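Side-chain contacts in vacuolar aminopeptidase 1 (PDB 5JGF), which removes N-terminal amino acids, preferably neutral or hydrophobic ones, from peptides as a zinc-dependent dodecameric enzyme of the yeast vacuole: residues L44-N49 and G310-S315; D52-D57 and E318-A323; I114-Y119 and L238-V243; L371-N376 and V384-V389; I428-A433 and V453-G458. All blocks are in the same frame, centred on the assembly; numbering follows the deposited sequence.

Contact 1: L44-N49 and G310-S315; sequences LSEKSN and GGLLES
Leu312, directly after the N-cap residue Gly311, meets Glu46 in the first turn of helix 312-324. Its CG lies anti to the backbone N (chi1 180°), which brings CD1 to 3.3 Å from OE2 of Glu46, methyl against carboxylate oxygen, as the two side chains cross at a slant. One turn further on, Ser315 points toward the loop 44-49, but its OG is 4.5 Å from Glu46 OE2, and a water fills the step. That water donates to Glu46 OE2 at 2.6 Å and lies 2.6 Å from Ser315 OG. Ser315 is a known phosphorylation site of this protein and carries no phosphate here. Its backbone N bonds to Gly311 O, closing the first helical turn.

The strongest partner of the carboxylate is Arg65 on strand 58-65, which forms a salt bridge to OE2 and also bonds Gly310 O through its other terminal nitrogen. Ala336 and His332 of a neighbouring subunit pack on Glu46 and Ser315. The loop is thus tied to the helix start by a buried acid, a water and an arginine; the salt bridge to Arg65, with the water as a further donor, would tend to keep Glu46 ionised.

Contact 2: D52-D57 and E318-A323; sequences DSIGED and ERSSSA
Ile54 holds the loop before strand 58-65 against helix 312-324 by reaching across to Ala323 and Ser320. The side chain makes two separate contacts. With chi1 at -63°, CG1 stands anti to the carbonyl carbon, and with chi2 at 176° the ethyl arm runs out fully extended, so that CD1 ends 3.8 Å from Ser320 OG and 4.1 Å from Ser320 CA. The root of the side chain makes the other: Ile54 CB packs on Ala323 CB at 4.0 Å, where the backbones also come closest. The methyl of Ala323 is wedged beside the loop backbone as well, 3.8 Å from Ile54 O.

Ser320 offers no hydrogen bond to segment 52-57. Its OG, at chi1 -67°, lies beside its own backbone N and bonds back to Val316 O in the preceding turn, which leaves the isoleucine methyl an oxygen already engaged with the helix. The carbonyl oxygens of Ile54 and Ala323 stand 3.3 Å apart; both are acceptors, so this is proximity without a bond. Nearby, Trp50 packs on Ser320 and makes a cation-pi contact with Arg319, while Glu318 bonds His332 of a neighbouring subunit.

Between these two segments the contact is therefore van der Waals packing, with no hydrogen bond across it; the polar tie beside it is the bond from Arg319 NH1 to Glu46 O. The small residues Ser320 and Ala323, three positions apart on one flank of the helix, let the loop backbone come close, with the serine hydroxyl satisfied within its own helix.

Contact 3: I114-Y119 and L238-V243; sequences IAVAPY and LDLFDV
No aromatic face or edge takes part where Ile114 and Val116 meet Leu240: the three side chains touch through methyl groups alone, and the rings of Tyr119 and Phe241 stay clear of the opposing segment. Leu240 carries the contact on its side, chiefly through CD1. That methyl lies 3.9 Å from Ile114 CD1 and 4.0 Å from Val116 CG1, while CD2 adds a looser approach to Ile114 CD1 at 4.2 Å.

The two partners come in differently. Ile114 and Leu240 meet end on; CG1 of the isoleucine occupies the crowded position between backbone N and carbonyl carbon (chi1 52°), and the extended arm beyond it carries CD1 to the leucine. Val116 stands nearly perpendicular to Leu240 and offers the flank of one branch, CG1. CD1 of Leu240 thus rests in the notch formed by Ile114 CD1 and Val116 CG1, which lie side by side and come from alternate positions of the same strand. No hydrogen bond crosses, in keeping with backbones whose closest CA atoms, those of Val116 and Leu240, are 8.7 Å apart. Val116 O accepts a bond from Asn407 of a neighbouring subunit.

The spacing of the backbones reflects an intervening strand. Strands 112-119 and 233-242 flank strand 96-99 in a six-stranded antiparallel sheet, and the three side chains meet across it, with Ile114 also touching Leu99 and Val116 touching Val97. Pro186 packs on Val116 and Leu240, and Ile134 of strand 132-140 continues the apolar patch beyond Leu240.

Contact 4: L371-N376 and V384-V389; sequences LSLDPN and VGTALV
Leu371 meets Thr386 and Val389 in an unusual conformation, its first torsion (-144°) well away from a staggered value. Turned this way, with chi2 at 46°, it spreads its two methyls over successive turns of helix 383-396. CD2 lies 3.7 Å from Thr386 CG2, the side chains crossing at a slant, and CD1 rests 4.0 Å from Val389 CG1 and 4.1 Å from Val389 CG2, so that it bears on both branches of the valine as the two side chains run antiparallel alongside one another. Replacing Leu371 by an alanine would probably leave a gap beside Thr386 CG2 and Val389, which would lose the leucine part of their apolar cover.

Leu373, two residues on, stands nearly perpendicular to Thr386 and sets CD2 3.7 Å from Thr386 OG1. The hydroxyl is not left to this methyl, for it bonds Asp382 O, just before the helix. Past the strand, Asp374 OD2 accepts from Asn376 N at 3.0 Å, from above the carboxylate plane, making an Asx turn; the same oxygen bonds His378. Asn376 then grips Pro118 O and Gly120 N of a neighbouring subunit.

The contact lies within a beta-alpha-beta unit of strand 369-372, helix 383-396 and strand 400-403. Tyr402 of the third element touches Leu371, Leu373 and Thr386, and Ile428 of strand 426-434 adjoins Leu371 and Val389. Phe455 of helix 448-468 packs on Val389, linking the two helices beside the sheet.

Contact 5: I428-A433 and V453-G458; sequences IDLGIA and VKFFNG
Leu430 forks against two successive phenylalanines, giving one methyl to each. CD2 comes obliquely to the Phe455 ring, 3.8 Å from CE2 and 4.1 Å from CZ, while CD1 lies at the edge of the Phe456 ring, near its plane, 4.0 Å from CE2.

The phenylalanines reach the same leucine from adjacent helical positions because their first torsions differ: Phe455 has CG anti to its backbone N (chi1 175°), whereas Phe456 has it anti to the carbonyl carbon (chi1 -68°). They also meet each other, with Phe456 CE2 in the plane of the Phe455 ring at its edge. Every group is apolar and buried, and no hydrogen bond crosses. Leu430 bonds by its backbone to Asp344, a zinc ligand, and its side chain lies about 12 Å from a zinc ion.

Helix 448-468 packs here on one face of the mixed sheet, over its middle strands. Phe455 also packs on Ile369 and Phe456 on Ala343, so the pair spans the strands on either side of 426-434. Helix 261-278 lies alongside, touching Phe456 through Ala273 and Ile432 through Leu265 and Ala269.

The touching residues are buried throughout, save the partly exposed Leu373 of contact 4. Contact 5 lies deepest, about 15 Å from the chain's centre, and contact 2 outermost, about 27 Å. Contacts 1 and 2 fasten one loop to helix 312-324 near a subunit interface, the first through a charged, hydrated group, the second through van der Waals packing. Contacts 4 and 5 also adjoin: their strands 369-372 and 426-434 are neighbours in the mixed sheet, linked by a probable Ser372 N to Asp429 O bond. Contacts 1 to 4 border other subunits and contact 5 does not; it and contact 3, apart in the antiparallel sheet, are wholly apolar.

Contact 1: L44-N49 and G310-S315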
# COMPACT_ATOMS: atom_id res chain seq x y z
N LEU D 44 10.81 38.12 -51.16
CA LEU D 44 9.54 38.83 -51.25
C LEU D 44 8.98 39.03 -49.84
O LEU D 44 8.90 38.08 -49.06
CB LEU D 44 8.53 38.01 -52.06
CG LEU D 44 8.89 37.65 -53.51
CD1 LEU D 44 7.75 36.83 -54.11
CD2 LEU D 44 9.13 38.92 -54.32
N SER D 45 8.59 40.26 -49.53
CA SER D 45 8.03 40.56 -48.21
C SER D 45 6.56 40.19 -48.15
O SER D 45 5.80 40.49 -49.08
CB SER D 45 8.19 42.04 -47.89
OG SER D 45 7.53 42.36 -46.68
N GLU D 46 6.15 39.55 -47.06
CA GLU D 46 4.75 39.17 -46.88
C GLU D 46 3.85 40.39 -46.77
O GLU D 46 2.66 40.32 -47.07
CB GLU D 46 4.58 38.36 -45.60
CG GLU D 46 4.75 36.88 -45.72
CD GLU D 46 4.06 36.17 -44.57
OE1 GLU D 46 4.34 36.51 -43.40
OE2 GLU D 46 3.23 35.28 -44.84
N LYS D 47 4.42 41.50 -46.31
CA LYS D 47 3.65 42.73 -46.11
C LYS D 47 3.28 43.52 -47.36
O LYS D 47 2.58 44.53 -47.26
CB LYS D 47 4.40 43.63 -45.12
CG LYS D 47 4.41 43.10 -43.70
CD LYS D 47 5.21 44.01 -42.78
CE LYS D 47 5.06 43.59 -41.33
NZ LYS D 47 5.44 42.17 -41.12
N SER D 48 3.75 43.08 -48.52
CA SER D 48 3.43 43.77 -49.77
C SER D 48 2.79 42.79 -50.74
O SER D 48 3.08 41.60 -50.71
CB SER D 48 4.70 44.34 -50.40
OG SER D 48 5.30 45.31 -49.56
N ASN D 49 1.90 43.29 -51.59
CA ASN D 49 1.24 42.43 -52.57
C ASN D 49 2.27 41.98 -53.60
O ASN D 49 3.11 42.77 -54.04
CB ASN D 49 0.09 43.19 -53.24
CG ASN D 49 -0.55 42.40 -54.36
OD1 ASN D 49 -0.01 42.35 -55.46
ND2 ASN D 49 -1.68 41.78 -54.09
N GLY D 310 -0.13 27.71 -39.38
CA GLY D 310 -0.20 29.12 -39.74
C GLY D 310 -0.39 29.34 -41.24
O GLY D 310 -0.63 30.46 -41.69
N GLY D 311 -0.24 28.26 -42.00
CA GLY D 311 -0.46 28.30 -43.44
C GLY D 311 0.43 29.08 -44.39
O GLY D 311 -0.05 29.55 -45.42
N LEU D 312 1.72 29.22 -44.09
CA LEU D 312 2.59 29.96 -45.01
C LEU D 312 2.66 29.28 -46.38
O LEU D 312 2.71 29.95 -47.41
CB LEU D 312 4.00 30.11 -44.43
CG LEU D 312 4.99 30.87 -45.32
CD1 LEU D 312 4.46 32.28 -45.59
CD2 LEU D 312 6.36 30.92 -44.66
N LEU D 313 2.65 27.95 -46.39
CA LEU D 313 2.71 27.20 -47.64
C LEU D 313 1.51 27.54 -48.52
O LEU D 313 1.67 27.89 -49.70
CB LEU D 313 2.71 25.70 -47.36
CG LEU D 313 2.54 24.80 -48.59
CD1 LEU D 313 3.74 24.93 -49.51
CD2 LEU D 313 2.37 23.35 -48.14
N GLU D 314 0.32 27.42 -47.95
CA GLU D 314 -0.92 27.71 -48.67
C GLU D 314 -0.91 29.15 -49.16
O GLU D 314 -1.38 29.44 -50.27
CB GLU D 314 -2.13 27.47 -47.76
CG GLU D 314 -2.29 26.04 -47.24
CD GLU D 314 -1.60 25.80 -45.90
OE1 GLU D 314 -0.36 25.82 -45.84
OE2 GLU D 314 -2.32 25.58 -44.90
N SER D 315 -0.39 30.05 -48.34
CA SER D 315 -0.33 31.47 -48.70
C SER D 315 0.57 31.69 -49.91
O SER D 315 0.20 32.39 -50.85
CB SER D 315 0.20 32.29 -47.52
OG SER D 315 0.38 33.64 -47.90
O HOH W 1 1.28 35.60 -46.47

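Contact 2: D52-D57 and E318-A323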
# COMPACT_ATOMS: atom_id res chain seq x y z
N ASP D 52 3.02 42.60 -58.55
CA ASP D 52 4.07 43.21 -59.37
C ASP D 52 5.47 42.66 -59.13
O ASP D 52 6.44 43.13 -59.74
CB ASP D 52 4.10 44.73 -59.17
CG ASP D 52 2.88 45.42 -59.76
OD1 ASP D 52 2.23 44.83 -60.65
OD2 ASP D 52 2.58 46.55 -59.34
N SER D 53 5.60 41.67 -58.25
CA SER D 53 6.91 41.09 -57.96
C SER D 53 7.09 39.77 -58.69
O SER D 53 8.21 39.36 -58.99
CB SER D 53 7.08 40.88 -56.46
OG SER D 53 7.14 42.12 -55.78
N ILE D 54 5.97 39.10 -58.97
CA ILE D 54 6.00 37.83 -59.67
C ILE D 54 5.30 38.01 -61.01
O ILE D 54 4.11 38.33 -61.05
CB ILE D 54 5.29 36.73 -58.85
CG1 ILE D 54 6.03 36.51 -57.53
CG2 ILE D 54 5.23 35.44 -59.65
CD1 ILE D 54 5.36 35.51 -56.61
N GLY D 55 6.03 37.82 -62.10
CA GLY D 55 5.44 37.97 -63.42
C GLY D 55 5.12 36.62 -64.05
O GLY D 55 5.27 35.58 -63.41
N GLU D 56 4.69 36.63 -65.31
CA GLU D 56 4.35 35.39 -65.99
C GLU D 56 5.55 34.50 -66.29
O GLU D 56 5.38 33.33 -66.63
CB GLU D 56 3.55 35.66 -67.26
CG GLU D 56 4.04 36.81 -68.10
CD GLU D 56 3.11 37.12 -69.26
OE1 GLU D 56 3.60 37.60 -70.30
OE2 GLU D 56 1.89 36.89 -69.12
N ASP D 57 6.76 35.04 -66.18
CA ASP D 57 7.95 34.23 -66.43
C ASP D 57 8.25 33.37 -65.21
O ASP D 57 9.13 32.51 -65.23
CB ASP D 57 9.17 35.10 -66.72
CG ASP D 57 9.07 35.84 -68.05
OD1 ASP D 57 8.73 35.20 -69.07
OD2 ASP D 57 9.35 37.05 -68.08
N GLU D 318 -1.13 30.41 -53.08
CA GLU D 318 -2.25 31.24 -53.50
C GLU D 318 -1.77 32.59 -54.04
O GLU D 318 -2.19 33.01 -55.12
CB GLU D 318 -3.24 31.47 -52.35
CG GLU D 318 -4.28 32.55 -52.66
CD GLU D 318 -5.49 32.50 -51.73
OE1 GLU D 318 -5.33 32.10 -50.56
OE2 GLU D 318 -6.59 32.88 -52.18
N ARG D 319 -0.89 33.25 -53.30
CA ARG D 319 -0.37 34.55 -53.72
C ARG D 319 0.40 34.46 -55.03
O ARG D 319 0.27 35.31 -55.91
CB ARG D 319 0.55 35.13 -52.64
CG ARG D 319 -0.15 35.35 -51.30
CD ARG D 319 0.80 35.87 -50.23
NE ARG D 319 1.26 37.23 -50.51
CZ ARG D 319 1.65 38.09 -49.57
NH1 ARG D 319 1.63 37.73 -48.29
NH2 ARG D 319 2.05 39.30 -49.92
N SER D 320 1.21 33.41 -55.16
CA SER D 320 2.02 33.19 -56.35
C SER D 320 1.15 32.93 -57.58
O SER D 320 1.33 33.57 -58.62
CB SER D 320 2.97 32.01 -56.14
OG SER D 320 3.94 32.33 -55.15
N SER D 321 0.22 31.99 -57.46
CA SER D 321 -0.66 31.65 -58.56
C SER D 321 -1.52 32.84 -58.98
O SER D 321 -1.87 32.98 -60.15
CB SER D 321 -1.55 30.46 -58.18
OG SER D 321 -2.37 30.75 -57.06
N SER D 322 -1.84 33.72 -58.03
CA SER D 322 -2.64 34.90 -58.33
C SER D 322 -1.84 35.94 -59.11
O SER D 322 -2.33 36.51 -60.08
CB SER D 322 -3.18 35.54 -57.04
OG SER D 322 -4.20 34.74 -56.47
N ALA D 323 -0.60 36.18 -58.68
CA ALA D 323 0.25 37.16 -59.35
C ALA D 323 0.78 36.63 -60.68
O ALA D 323 0.99 37.39 -61.62
CB ALA D 323 1.42 37.52 -58.43

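Contact 3: I114-Y119 and L238-V243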
# COMPACT_ATOMS: atom_id res chain seq x y z
N ILE D 114 20.48 33.00 -14.20
CA ILE D 114 19.48 33.64 -15.05
C ILE D 114 18.22 32.78 -15.06
O ILE D 114 18.30 31.56 -15.12
CB ILE D 114 19.96 33.85 -16.51
CG1 ILE D 114 20.50 32.54 -17.08
CG2 ILE D 114 21.02 34.95 -16.55
CD1 ILE D 114 20.83 32.63 -18.57
N ALA D 115 17.07 33.44 -15.00
CA ALA D 115 15.80 32.74 -15.02
C ALA D 115 15.48 32.34 -16.46
O ALA D 115 15.51 33.18 -17.36
CB ALA D 115 14.70 33.63 -14.46
N VAL D 116 15.18 31.06 -16.66
CA VAL D 116 14.89 30.55 -18.00
C VAL D 116 13.70 29.59 -17.98
O VAL D 116 13.24 29.19 -16.91
CB VAL D 116 16.11 29.79 -18.59
CG1 VAL D 116 17.31 30.72 -18.65
CG2 VAL D 116 16.43 28.57 -17.73
N ALA D 117 13.23 29.23 -19.16
CA ALA D 117 12.10 28.31 -19.29
C ALA D 117 12.40 27.32 -20.41
O ALA D 117 13.12 27.63 -21.36
CB ALA D 117 10.83 29.09 -19.61
N PRO D 118 11.85 26.10 -20.31
CA PRO D 118 12.09 25.10 -21.34
C PRO D 118 11.22 25.31 -22.57
O PRO D 118 10.06 25.70 -22.46
CB PRO D 118 11.76 23.79 -20.64
CG PRO D 118 10.58 24.20 -19.79
CD PRO D 118 11.00 25.55 -19.23
N TYR D 119 11.79 25.08 -23.75
CA TYR D 119 11.06 25.17 -25.01
C TYR D 119 11.03 23.70 -25.41
O TYR D 119 12.02 23.16 -25.90
CB TYR D 119 11.82 25.98 -26.06
CG TYR D 119 11.14 25.98 -27.41
CD1 TYR D 119 10.05 26.81 -27.67
CD2 TYR D 119 11.56 25.11 -28.42
CE1 TYR D 119 9.38 26.76 -28.90
CE2 TYR D 119 10.90 25.06 -29.65
CZ TYR D 119 9.81 25.89 -29.88
OH TYR D 119 9.16 25.84 -31.10
N LEU D 238 16.18 35.26 -26.62
CA LEU D 238 17.42 34.50 -26.59
C LEU D 238 17.26 33.07 -26.09
O LEU D 238 16.42 32.80 -25.24
CB LEU D 238 18.45 35.23 -25.71
CG LEU D 238 18.71 36.71 -26.03
CD1 LEU D 238 19.77 37.26 -25.08
CD2 LEU D 238 19.16 36.85 -27.47
N ASP D 239 18.09 32.18 -26.63
CA ASP D 239 18.11 30.76 -26.27
C ASP D 239 19.42 30.47 -25.55
O ASP D 239 20.38 31.24 -25.64
CB ASP D 239 18.18 29.84 -27.50
CG ASP D 239 16.97 29.91 -28.39
OD1 ASP D 239 16.99 29.16 -29.39
OD2 ASP D 239 16.02 30.66 -28.11
N LEU D 240 19.44 29.33 -24.87
CA LEU D 240 20.64 28.81 -24.25
C LEU D 240 20.75 27.50 -25.01
O LEU D 240 19.75 26.79 -25.17
CB LEU D 240 20.46 28.53 -22.75
CG LEU D 240 20.48 29.74 -21.83
CD1 LEU D 240 20.59 29.24 -20.39
CD2 LEU D 240 21.68 30.64 -22.16
N PHE D 241 21.94 27.18 -25.51
CA PHE D 241 22.13 25.97 -26.30
C PHE D 241 23.52 25.39 -26.10
O PHE D 241 24.43 26.08 -25.65
CB PHE D 241 21.93 26.32 -27.77
CG PHE D 241 22.67 27.56 -28.19
CD1 PHE D 241 24.04 27.51 -28.44
CD2 PHE D 241 22.01 28.78 -28.28
CE1 PHE D 241 24.75 28.67 -28.76
CE2 PHE D 241 22.71 29.95 -28.60
CZ PHE D 241 24.08 29.89 -28.84
N ASP D 242 23.67 24.12 -26.46
CA ASP D 242 24.95 23.42 -26.33
C ASP D 242 25.93 23.99 -27.37
O ASP D 242 25.62 24.03 -28.56
CB ASP D 242 24.76 21.92 -26.59
CG ASP D 242 25.96 21.09 -26.15
OD1 ASP D 242 27.08 21.63 -26.08
OD2 ASP D 242 25.77 19.89 -25.88
N VAL D 243 27.10 24.42 -26.92
CA VAL D 243 28.10 24.97 -27.83
C VAL D 243 29.12 23.94 -28.31
O VAL D 243 30.08 24.29 -28.99
CB VAL D 243 28.90 26.14 -27.19
CG1 VAL D 243 27.98 27.31 -26.91
CG2 VAL D 243 29.58 25.67 -25.92

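Contact 4: L371-N376 and V384-V389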
# COMPACT_ATOMS: atom_id res chain seq x y z
N LEU D 371 10.67 6.04 -44.31
CA LEU D 371 9.26 6.34 -44.43
C LEU D 371 8.63 6.17 -43.05
O LEU D 371 8.88 5.16 -42.38
CB LEU D 371 8.64 5.38 -45.44
CG LEU D 371 7.53 5.86 -46.38
CD1 LEU D 371 7.89 7.21 -47.01
CD2 LEU D 371 7.33 4.80 -47.46
N SER D 372 7.84 7.15 -42.63
CA SER D 372 7.17 7.09 -41.33
C SER D 372 5.74 6.63 -41.55
O SER D 372 4.95 7.30 -42.23
CB SER D 372 7.18 8.46 -40.65
OG SER D 372 8.50 8.88 -40.35
N LEU D 373 5.41 5.47 -40.98
CA LEU D 373 4.09 4.89 -41.15
C LEU D 373 3.35 4.73 -39.83
O LEU D 373 3.94 4.33 -38.83
CB LEU D 373 4.23 3.52 -41.82
CG LEU D 373 4.97 3.50 -43.16
CD1 LEU D 373 5.99 2.37 -43.16
CD2 LEU D 373 3.97 3.33 -44.29
N ASP D 374 2.06 5.04 -39.85
CA ASP D 374 1.22 4.92 -38.66
C ASP D 374 -0.23 4.80 -39.08
O ASP D 374 -0.74 5.65 -39.81
CB ASP D 374 1.37 6.12 -37.74
CG ASP D 374 0.66 5.92 -36.43
OD1 ASP D 374 1.18 5.17 -35.59
OD2 ASP D 374 -0.43 6.50 -36.25
N PRO D 375 -0.93 3.75 -38.61
CA PRO D 375 -2.33 3.56 -38.97
C PRO D 375 -3.34 4.35 -38.13
O PRO D 375 -4.54 4.33 -38.42
CB PRO D 375 -2.51 2.05 -38.81
CG PRO D 375 -1.64 1.77 -37.60
CD PRO D 375 -0.40 2.59 -37.87
N ASN D 376 -2.86 5.06 -37.11
CA ASN D 376 -3.78 5.81 -36.26
C ASN D 376 -3.71 7.33 -36.34
O ASN D 376 -4.01 8.03 -35.37
CB ASN D 376 -3.63 5.34 -34.81
CG ASN D 376 -4.25 3.96 -34.60
OD1 ASN D 376 -5.47 3.82 -34.56
ND2 ASN D 376 -3.41 2.94 -34.48
N VAL D 384 -0.85 4.96 -51.41
CA VAL D 384 -0.40 5.53 -52.68
C VAL D 384 0.91 6.29 -52.48
O VAL D 384 1.82 6.19 -53.29
CB VAL D 384 -1.47 6.48 -53.27
CG1 VAL D 384 -0.90 7.21 -54.49
CG2 VAL D 384 -2.69 5.68 -53.67
N GLY D 385 0.99 7.05 -51.39
CA GLY D 385 2.20 7.81 -51.11
C GLY D 385 3.39 6.90 -50.88
O GLY D 385 4.51 7.21 -51.27
N THR D 386 3.15 5.76 -50.23
CA THR D 386 4.21 4.80 -49.97
C THR D 386 4.71 4.26 -51.31
O THR D 386 5.91 4.20 -51.56
CB THR D 386 3.71 3.63 -49.10
OG1 THR D 386 3.34 4.12 -47.81
CG2 THR D 386 4.79 2.57 -48.94
N ALA D 387 3.77 3.90 -52.18
CA ALA D 387 4.11 3.37 -53.49
C ALA D 387 4.88 4.41 -54.31
O ALA D 387 5.86 4.08 -54.98
CB ALA D 387 2.84 2.95 -54.24
N LEU D 388 4.44 5.66 -54.24
CA LEU D 388 5.09 6.73 -54.98
C LEU D 388 6.54 6.92 -54.56
O LEU D 388 7.42 7.06 -55.40
CB LEU D 388 4.32 8.05 -54.81
CG LEU D 388 4.94 9.25 -55.53
CD1 LEU D 388 3.85 10.16 -56.04
CD2 LEU D 388 5.88 10.00 -54.60
N VAL D 389 6.79 6.92 -53.25
CA VAL D 389 8.14 7.09 -52.75
C VAL D 389 9.01 5.88 -53.11
O VAL D 389 10.19 6.04 -53.45
CB VAL D 389 8.15 7.29 -51.21
CG1 VAL D 389 9.57 7.15 -50.66
CG2 VAL D 389 7.60 8.67 -50.88

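Contact 5: I428-A433 and V453-G458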
# COMPACT_ATOMS: atom_id res chain seq x y z
N ILE D 428 3.18 12.72 -47.51
CA ILE D 428 3.98 11.57 -47.09
C ILE D 428 4.95 11.96 -45.99
O ILE D 428 5.80 12.84 -46.18
CB ILE D 428 4.77 11.01 -48.29
CG1 ILE D 428 3.81 10.73 -49.45
CG2 ILE D 428 5.52 9.74 -47.88
CD1 ILE D 428 4.44 10.83 -50.81
N ASP D 429 4.82 11.33 -44.83
CA ASP D 429 5.73 11.60 -43.72
C ASP D 429 6.93 10.68 -43.83
O ASP D 429 6.79 9.46 -43.93
CB ASP D 429 5.01 11.39 -42.38
CG ASP D 429 4.28 12.63 -41.90
OD1 ASP D 429 4.95 13.59 -41.47
OD2 ASP D 429 3.04 12.65 -41.97
N LEU D 430 8.12 11.28 -43.83
CA LEU D 430 9.36 10.53 -43.93
C LEU D 430 10.47 11.42 -43.41
O LEU D 430 10.23 12.56 -43.03
CB LEU D 430 9.64 10.13 -45.38
CG LEU D 430 9.50 11.20 -46.48
CD1 LEU D 430 10.54 12.29 -46.30
CD2 LEU D 430 9.66 10.53 -47.85
N GLY D 431 11.69 10.91 -43.38
CA GLY D 431 12.78 11.73 -42.90
C GLY D 431 14.05 10.93 -42.72
O GLY D 431 14.09 9.74 -43.00
N ILE D 432 15.09 11.62 -42.28
CA ILE D 432 16.37 10.99 -42.03
C ILE D 432 16.29 10.53 -40.58
O ILE D 432 15.98 11.33 -39.70
CB ILE D 432 17.52 12.01 -42.20
CG1 ILE D 432 17.52 12.55 -43.64
CG2 ILE D 432 18.86 11.35 -41.88
CD1 ILE D 432 18.50 13.69 -43.89
N ALA D 433 16.54 9.25 -40.35
CA ALA D 433 16.46 8.70 -39.00
C ALA D 433 17.66 9.09 -38.15
O ALA D 433 18.77 9.27 -38.65
CB ALA D 433 16.34 7.18 -39.07
N VAL D 453 20.01 14.40 -48.99
CA VAL D 453 20.06 15.38 -50.08
C VAL D 453 19.80 14.67 -51.40
O VAL D 453 19.02 15.15 -52.24
CB VAL D 453 21.44 16.06 -50.15
CG1 VAL D 453 21.53 16.93 -51.41
CG2 VAL D 453 21.68 16.91 -48.92
N LYS D 454 20.44 13.53 -51.59
CA LYS D 454 20.29 12.76 -52.82
C LYS D 454 18.83 12.38 -53.05
O LYS D 454 18.31 12.52 -54.16
CB LYS D 454 21.16 11.50 -52.77
CG LYS D 454 21.14 10.67 -54.04
CD LYS D 454 22.21 9.57 -53.99
CE LYS D 454 21.60 8.19 -54.15
NZ LYS D 454 20.90 8.01 -55.45
N PHE D 455 18.16 11.90 -52.01
CA PHE D 455 16.77 11.52 -52.15
C PHE D 455 15.87 12.71 -52.48
O PHE D 455 15.06 12.64 -53.41
CB PHE D 455 16.26 10.85 -50.88
CG PHE D 455 14.79 10.55 -50.92
CD1 PHE D 455 14.31 9.50 -51.68
CD2 PHE D 455 13.89 11.37 -50.25
CE1 PHE D 455 12.94 9.26 -51.78
CE2 PHE D 455 12.52 11.14 -50.34
CZ PHE D 455 12.05 10.08 -51.11
N PHE D 456 16.01 13.79 -51.73
CA PHE D 456 15.19 14.99 -51.94
C PHE D 456 15.44 15.61 -53.31
O PHE D 456 14.52 16.18 -53.92
CB PHE D 456 15.47 16.02 -50.85
CG PHE D 456 14.98 15.60 -49.48
CD1 PHE D 456 15.74 15.88 -48.35
CD2 PHE D 456 13.77 14.95 -49.34
CE1 PHE D 456 15.29 15.50 -47.08
CE2 PHE D 456 13.31 14.56 -48.07
CZ PHE D 456 14.07 14.84 -46.95
N ASN D 457 16.67 15.51 -53.79
CA ASN D 457 17.02 16.05 -55.10
C ASN D 457 16.26 15.23 -56.13
O ASN D 457 15.66 15.77 -57.07
CB ASN D 457 18.53 15.93 -55.35
CG ASN D 457 18.98 16.63 -56.62
OD1 ASN D 457 19.88 16.16 -57.31
ND2 ASN D 457 18.36 17.76 -56.93
N GLY D 458 16.27 13.91 -55.94
CA GLY D 458 15.56 13.02 -56.84
C GLY D 458 14.07 13.29 -56.83
O GLY D 458 13.39 13.14 -57.85